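Side-chain contacts in VAO-type flavoprotein oxidase VAO615 (Myceliophthora thermophila, PDB 6F72), which binds one FAD bicovalently in each subunit and is probably an oxidoreductase whose reduced flavin reacts rapidly with molecular oxygen, its substrate still unknown: residues A[252-257]-A[276-281]; A[175-180]-A[203-208]. One frame throughout, in Å; residues are numbered along the deposited sequence.

Contact 1. Residues A[252-257]-A[276-281]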
loop_
_atom_site.group_PDB
_atom_site.type_symbol
_atom_site.label_atom_id
_atom_site.label_comp_id
_atom_site.label_asym_id
_atom_site.label_seq_id
_atom_site.Cartn_x
_atom_site.Cartn_y
_atom_site.Cartn_z
ATOM N N LEU A 252 -13.167 -12.294 -4.858
ATOM C CA LEU A 252 -13.972 -13.278 -5.573
ATOM C C LEU A 252 -13.664 -13.255 -7.068
ATOM O O LEU A 252 -13.512 -14.302 -7.688
ATOM C CB LEU A 252 -15.465 -13.069 -5.301
ATOM C CG LEU A 252 -15.928 -13.052 -3.844
ATOM C CD1 LEU A 252 -17.355 -12.544 -3.772
ATOM C CD2 LEU A 252 -15.817 -14.440 -3.213
ATOM N N GLU A 253 -13.579 -12.050 -7.633
ATOM C CA GLU A 253 -13.413 -11.841 -9.072
ATOM C C GLU A 253 -12.550 -10.632 -9.311
ATOM O O GLU A 253 -12.588 -9.704 -8.516
ATOM C CB GLU A 253 -14.765 -11.573 -9.731
ATOM C CG GLU A 253 -15.677 -12.789 -9.702
ATOM C CD GLU A 253 -17.009 -12.556 -10.382
ATOM O OE1 GLU A 253 -17.024 -11.950 -11.477
ATOM O OE2 GLU A 253 -18.026 -13.014 -9.826
ATOM N N TRP A 254 -11.779 -10.681 -10.400
ATOM C CA TRP A 254 -11.065 -9.536 -10.960
ATOM C C TRP A 254 -11.609 -9.331 -12.360
ATOM O O TRP A 254 -11.651 -10.277 -13.152
ATOM C CB TRP A 254 -9.563 -9.801 -11.092
ATOM C CG TRP A 254 -8.821 -9.948 -9.795
ATOM C CD1 TRP A 254 -8.335 -11.115 -9.248
ATOM C CD2 TRP A 254 -8.465 -8.900 -8.892
ATOM N NE1 TRP A 254 -7.704 -10.851 -8.053
ATOM C CE2 TRP A 254 -7.772 -9.500 -7.807
ATOM C CE3 TRP A 254 -8.676 -7.501 -8.881
ATOM C CZ2 TRP A 254 -7.281 -8.753 -6.731
ATOM C CZ3 TRP A 254 -8.199 -6.765 -7.802
ATOM C CH2 TRP A 254 -7.501 -7.390 -6.747
ATOM N N GLU A 255 -12.003 -8.097 -12.659
ATOM C CA GLU A 255 -12.316 -7.698 -14.018
ATOM C C GLU A 255 -11.130 -6.889 -14.535
ATOM O O GLU A 255 -10.672 -5.965 -13.875
ATOM C CB GLU A 255 -13.605 -6.885 -14.040
ATOM C CG GLU A 255 -14.012 -6.399 -15.424
ATOM C CD GLU A 255 -14.999 -5.254 -15.386
ATOM O OE1 GLU A 255 -15.413 -4.836 -14.281
ATOM O OE2 GLU A 255 -15.365 -4.765 -16.481
ATOM N N VAL A 256 -10.623 -7.291 -15.697
ATOM C CA VAL A 256 -9.345 -6.822 -16.219
ATOM C C VAL A 256 -9.356 -6.574 -17.724
ATOM O O VAL A 256 -10.228 -7.064 -18.438
ATOM C CB VAL A 256 -8.159 -7.803 -15.907
ATOM C CG1 VAL A 256 -8.136 -8.230 -14.448
ATOM C CG2 VAL A 256 -8.140 -9.009 -16.844
ATOM N N VAL A 257 -8.370 -5.788 -18.166
ATOM C CA VAL A 257 -7.915 -5.749 -19.551
ATOM C C VAL A 257 -6.461 -6.227 -19.563
ATOM O O VAL A 257 -5.603 -5.711 -18.834
ATOM C CB VAL A 257 -8.011 -4.340 -20.181
ATOM C CG1 VAL A 257 -7.572 -4.379 -21.638
ATOM C CG2 VAL A 257 -9.428 -3.791 -20.081
ATOM N N TRP A 276 -5.148 -16.122 -9.479
ATOM C CA TRP A 276 -4.144 -16.514 -8.490
ATOM C C TRP A 276 -3.020 -15.435 -8.349
ATOM O O TRP A 276 -2.755 -14.957 -7.236
ATOM C CB TRP A 276 -3.587 -17.891 -8.870
ATOM C CG TRP A 276 -2.560 -18.455 -7.935
ATOM C CD1 TRP A 276 -2.796 -19.211 -6.817
ATOM C CD2 TRP A 276 -1.136 -18.359 -8.063
ATOM N NE1 TRP A 276 -1.599 -19.561 -6.215
ATOM C CE2 TRP A 276 -0.565 -19.064 -6.961
ATOM C CE3 TRP A 276 -0.279 -17.745 -8.993
ATOM C CZ2 TRP A 276 0.823 -19.169 -6.764
ATOM C CZ3 TRP A 276 1.116 -17.842 -8.792
ATOM C CH2 TRP A 276 1.646 -18.546 -7.677
ATOM N N ALA A 277 -2.414 -15.068 -9.489
ATOM C CA ALA A 277 -1.392 -14.033 -9.618
ATOM C C ALA A 277 -1.862 -12.673 -9.135
ATOM O O ALA A 277 -1.140 -12.023 -8.395
ATOM C CB ALA A 277 -0.883 -13.941 -11.054
ATOM N N LEU A 278 -3.067 -12.253 -9.542
ATOM C CA LEU A 278 -3.618 -10.962 -9.123
ATOM C C LEU A 278 -3.966 -10.870 -7.629
ATOM O O LEU A 278 -4.004 -9.768 -7.069
ATOM C CB LEU A 278 -4.825 -10.552 -9.977
ATOM C CG LEU A 278 -4.617 -10.049 -11.409
ATOM C CD1 LEU A 278 -5.962 -10.065 -12.123
ATOM C CD2 LEU A 278 -4.010 -8.641 -11.472
ATOM N N SER A 279 -4.217 -12.014 -7.000
ATOM C CA SER A 279 -4.622 -12.064 -5.597
ATOM C C SER A 279 -3.385 -12.232 -4.680
ATOM O O SER A 279 -3.164 -13.306 -4.079
ATOM C CB SER A 279 -5.644 -13.206 -5.388
ATOM O OG SER A 279 -6.839 -13.034 -6.148
ATOM N N GLY A 280 -2.574 -11.178 -4.588
ATOM C CA GLY A 280 -1.370 -11.193 -3.738
ATOM C C GLY A 280 -0.045 -11.202 -4.474
ATOM O O GLY A 280 1.009 -11.044 -3.835
ATOM N N GLY A 281 -0.075 -11.337 -5.803
ATOM C CA GLY A 281 1.142 -11.320 -6.631
ATOM C C GLY A 281 1.673 -9.932 -6.997
ATOM O O GLY A 281 2.676 -9.821 -7.715
#
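The indole of Trp254, on strand 251-257, lies against Leu278 and Ser279, where helix 272-278 ends. This helix-on-sheet packing belongs to the FAD-binding PCMH-type domain. Strand 251-257 runs antiparallel to strands 263-266 and 288-298, and Trp254 and Val256, two residues apart, both direct their side chains at the helix end.

The apolar part is carried by Leu278. Its CB sits over one face of the indole in a CH-pi contact, 3.6 Å from the centroid of the five-membered ring of Trp254 and 18° off the ring normal. Further out, CD1 of Leu278 touches both strand side chains, at 3.7 Å from Trp254 CG and the same distance from Val256 CG1. With Trp254 CG anti to its own carbonyl carbon (chi1 -67°), the ring reaches across to the helix end, and the second torsion turns its face to Leu278. Val289 and Met292 of strand 288-298 also touch the indole, which is buried.

The polar part is a single hydrogen bond at the ring edge. Ser279 is the first residue to leave helical geometry and the centre of an inverse gamma turn. Its hydroxyl OG is bonded to the carbonyl O of Tyr275, one turn back in the helix, as well as to the indole, so two partners fix its position. Ring face and ring edge thus meet consecutive residues, and the rotation of the indole is defined by both. The one N-H of the buried ring is satisfied by a nearly straight bond: Trp254 NE1 donates to Ser279 OG at 3.0 Å with an angle of 166° at the hydrogen, and the oxygen lies almost in the ring plane.

Contact 2. Residues A[175-180]-A[203-208]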
loop_
_atom_site.group_PDB
_atom_site.type_symbol
_atom_site.label_atom_id
_atom_site.label_comp_id
_atom_site.label_asym_id
_atom_site.label_seq_id
_atom_site.Cartn_x
_atom_site.Cartn_y
_atom_site.Cartn_z
ATOM N N ASN A 175 -10.779 7.348 -11.156
ATOM C CA ASN A 175 -12.157 7.792 -11.311
ATOM C C ASN A 175 -13.143 6.659 -11.586
ATOM O O ASN A 175 -14.314 6.916 -11.806
ATOM C CB ASN A 175 -12.247 8.842 -12.401
ATOM C CG ASN A 175 -11.409 10.049 -12.102
ATOM O OD1 ASN A 175 -11.625 10.728 -11.099
ATOM N ND2 ASN A 175 -10.431 10.311 -12.960
ATOM N N LEU A 176 -12.664 5.414 -11.551
ATOM C CA LEU A 176 -13.537 4.256 -11.714
ATOM C C LEU A 176 -14.093 3.935 -10.335
ATOM O O LEU A 176 -13.556 3.091 -9.623
ATOM C CB LEU A 176 -12.771 3.084 -12.348
ATOM C CG LEU A 176 -12.340 3.337 -13.803
ATOM C CD1 LEU A 176 -11.423 2.242 -14.300
ATOM C CD2 LEU A 176 -13.511 3.528 -14.774
ATOM N N LYS A 177 -15.176 4.627 -9.971
ATOM C CA LYS A 177 -15.687 4.646 -8.591
ATOM C C LYS A 177 -16.987 3.872 -8.332
ATOM O O LYS A 177 -17.525 3.934 -7.216
ATOM C CB LYS A 177 -15.870 6.094 -8.115
ATOM C CG LYS A 177 -14.608 6.947 -8.097
ATOM C CD LYS A 177 -13.873 6.811 -6.784
ATOM C CE LYS A 177 -12.904 7.969 -6.577
ATOM N NZ LYS A 177 -11.815 7.495 -5.664
ATOM N N SER A 178 -17.481 3.144 -9.334
ATOM C CA SER A 178 -18.720 2.344 -9.190
ATOM C C SER A 178 -18.659 1.403 -7.987
ATOM O O SER A 178 -17.603 0.848 -7.679
ATOM C CB SER A 178 -18.978 1.526 -10.450
ATOM O OG SER A 178 -17.976 0.512 -10.529
ATOM N N THR A 179 -19.776 1.287 -7.278
ATOM C CA THR A 179 -19.917 0.331 -6.182
ATOM C C THR A 179 -21.260 -0.405 -6.311
ATOM O O THR A 179 -22.308 0.212 -6.576
ATOM C CB THR A 179 -19.815 0.999 -4.799
ATOM O OG1 THR A 179 -20.893 1.918 -4.636
ATOM C CG2 THR A 179 -18.513 1.769 -4.641
ATOM N N LYS A 180 -21.228 -1.719 -6.119
ATOM C CA LYS A 180 -22.400 -2.542 -6.357
ATOM C C LYS A 180 -22.538 -3.574 -5.242
ATOM O O LYS A 180 -21.645 -4.411 -5.057
ATOM C CB LYS A 180 -22.274 -3.198 -7.738
ATOM C CG LYS A 180 -23.507 -3.909 -8.263
ATOM C CD LYS A 180 -23.191 -4.442 -9.652
ATOM C CE LYS A 180 -24.012 -5.668 -10.003
ATOM N NZ LYS A 180 -25.419 -5.283 -10.272
ATOM N N GLY A 203 -10.257 3.317 0.246
ATOM C CA GLY A 203 -10.673 2.743 1.528
ATOM C C GLY A 203 -11.911 3.366 2.139
ATOM O O GLY A 203 -12.841 2.639 2.498
ATOM N N PHE A 204 -11.940 4.701 2.198
ATOM C CA PHE A 204 -13.072 5.471 2.759
ATOM C C PHE A 204 -14.395 5.310 1.999
ATOM O O PHE A 204 -15.470 5.337 2.606
ATOM C CB PHE A 204 -12.711 6.955 2.953
ATOM C CG PHE A 204 -12.581 7.752 1.667
ATOM C CD1 PHE A 204 -11.354 7.827 0.985
ATOM C CD2 PHE A 204 -13.670 8.470 1.161
ATOM C CE1 PHE A 204 -11.229 8.581 -0.183
ATOM C CE2 PHE A 204 -13.551 9.224 -0.008
ATOM C CZ PHE A 204 -12.332 9.278 -0.684
ATOM N N GLU A 205 -14.293 5.153 0.679
ATOM C CA GLU A 205 -15.432 4.867 -0.180
ATOM C C GLU A 205 -15.939 3.439 0.046
ATOM O O GLU A 205 -17.148 3.230 0.232
ATOM C CB GLU A 205 -15.073 5.139 -1.649
ATOM C CG GLU A 205 -15.086 6.632 -1.994
ATOM C CD GLU A 205 -14.191 7.021 -3.163
ATOM O OE1 GLU A 205 -13.329 6.216 -3.583
ATOM O OE2 GLU A 205 -14.353 8.150 -3.666
ATOM N N ALA A 206 -15.018 2.472 0.058
ATOM C CA ALA A 206 -15.348 1.081 0.386
ATOM C C ALA A 206 -16.054 0.963 1.748
ATOM O O ALA A 206 -17.047 0.243 1.861
ATOM C CB ALA A 206 -14.103 0.204 0.336
ATOM N N TYR A 207 -15.576 1.702 2.751
ATOM C CA TYR A 207 -16.139 1.658 4.113
ATOM C C TYR A 207 -17.505 2.306 4.224
ATOM O O TYR A 207 -18.376 1.765 4.910
ATOM C CB TYR A 207 -15.197 2.286 5.151
ATOM C CG TYR A 207 -13.838 1.623 5.274
ATOM C CD1 TYR A 207 -13.637 0.289 4.880
ATOM C CD2 TYR A 207 -12.754 2.325 5.801
ATOM C CE1 TYR A 207 -12.394 -0.312 4.984
ATOM C CE2 TYR A 207 -11.502 1.727 5.916
ATOM C CZ TYR A 207 -11.330 0.415 5.507
ATOM O OH TYR A 207 -10.099 -0.186 5.619
ATOM N N ALA A 208 -17.682 3.458 3.566
ATOM C CA ALA A 208 -18.989 4.116 3.471
ATOM C C ALA A 208 -20.018 3.183 2.817
ATOM O O ALA A 208 -21.140 3.055 3.314
ATOM C CB ALA A 208 -18.891 5.447 2.719
#
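The contact rests on a single pair of long side chains: Lys177, in the loop before strand 179-186, reaches Glu205 in the first turn of helix 203-212 although their CA atoms are 8.4 Å apart. The salt bridge is uneven. Lys177 NZ lies 2.9 Å from Glu205 OE1, using the syn lone pair of that oxygen, while its bond to Glu205 OE2 is weak at 3.3 Å. The lysine chain bends at chi2 (-88°) and meets the extended glutamate nearly at a right angle, bringing Lys177 CD within 3.3 Å of Glu205 OE1. Further bonds hold both ends: NZ also donates to the carbonyl O of Gly200 and forms a salt bridge with Glu202, and OE1 accepts from the backbone N of Glu202. A methionine in place of Lys177 would probably leave the carboxylates of Glu202 and Glu205 without their shared positive charge and the Gly200 carbonyl without this donor. The ammonium group thus joins the loop before strand 179-186 to the turn at 200-202 and to the first turn of the helix, within a strand-turn-helix unit of the FAD-binding PCMH-type domain, where strand 193-198 leads into helix 203-212.

Contacts 1 and 2 follow one another along the chain, 175-180 with 203-208 closing before 252-257 with 276-281 opens, and both fall within the FAD-binding PCMH-type range. Strands 179-186 and 251-257 belong to one antiparallel sheet, joined through strands 193-198 and 288-298. The contact centres are 18 Å apart, and the nearest atoms, about 7 Å apart, do not touch. Contact 1 is buried and largely apolar, whereas contact 2 is a charged surface pairing. Measured from side chain to cofactor, Leu278 is about 6 Å from the FAD and Lys177 about 10 Å, placing both contacts in the cofactor's surroundings.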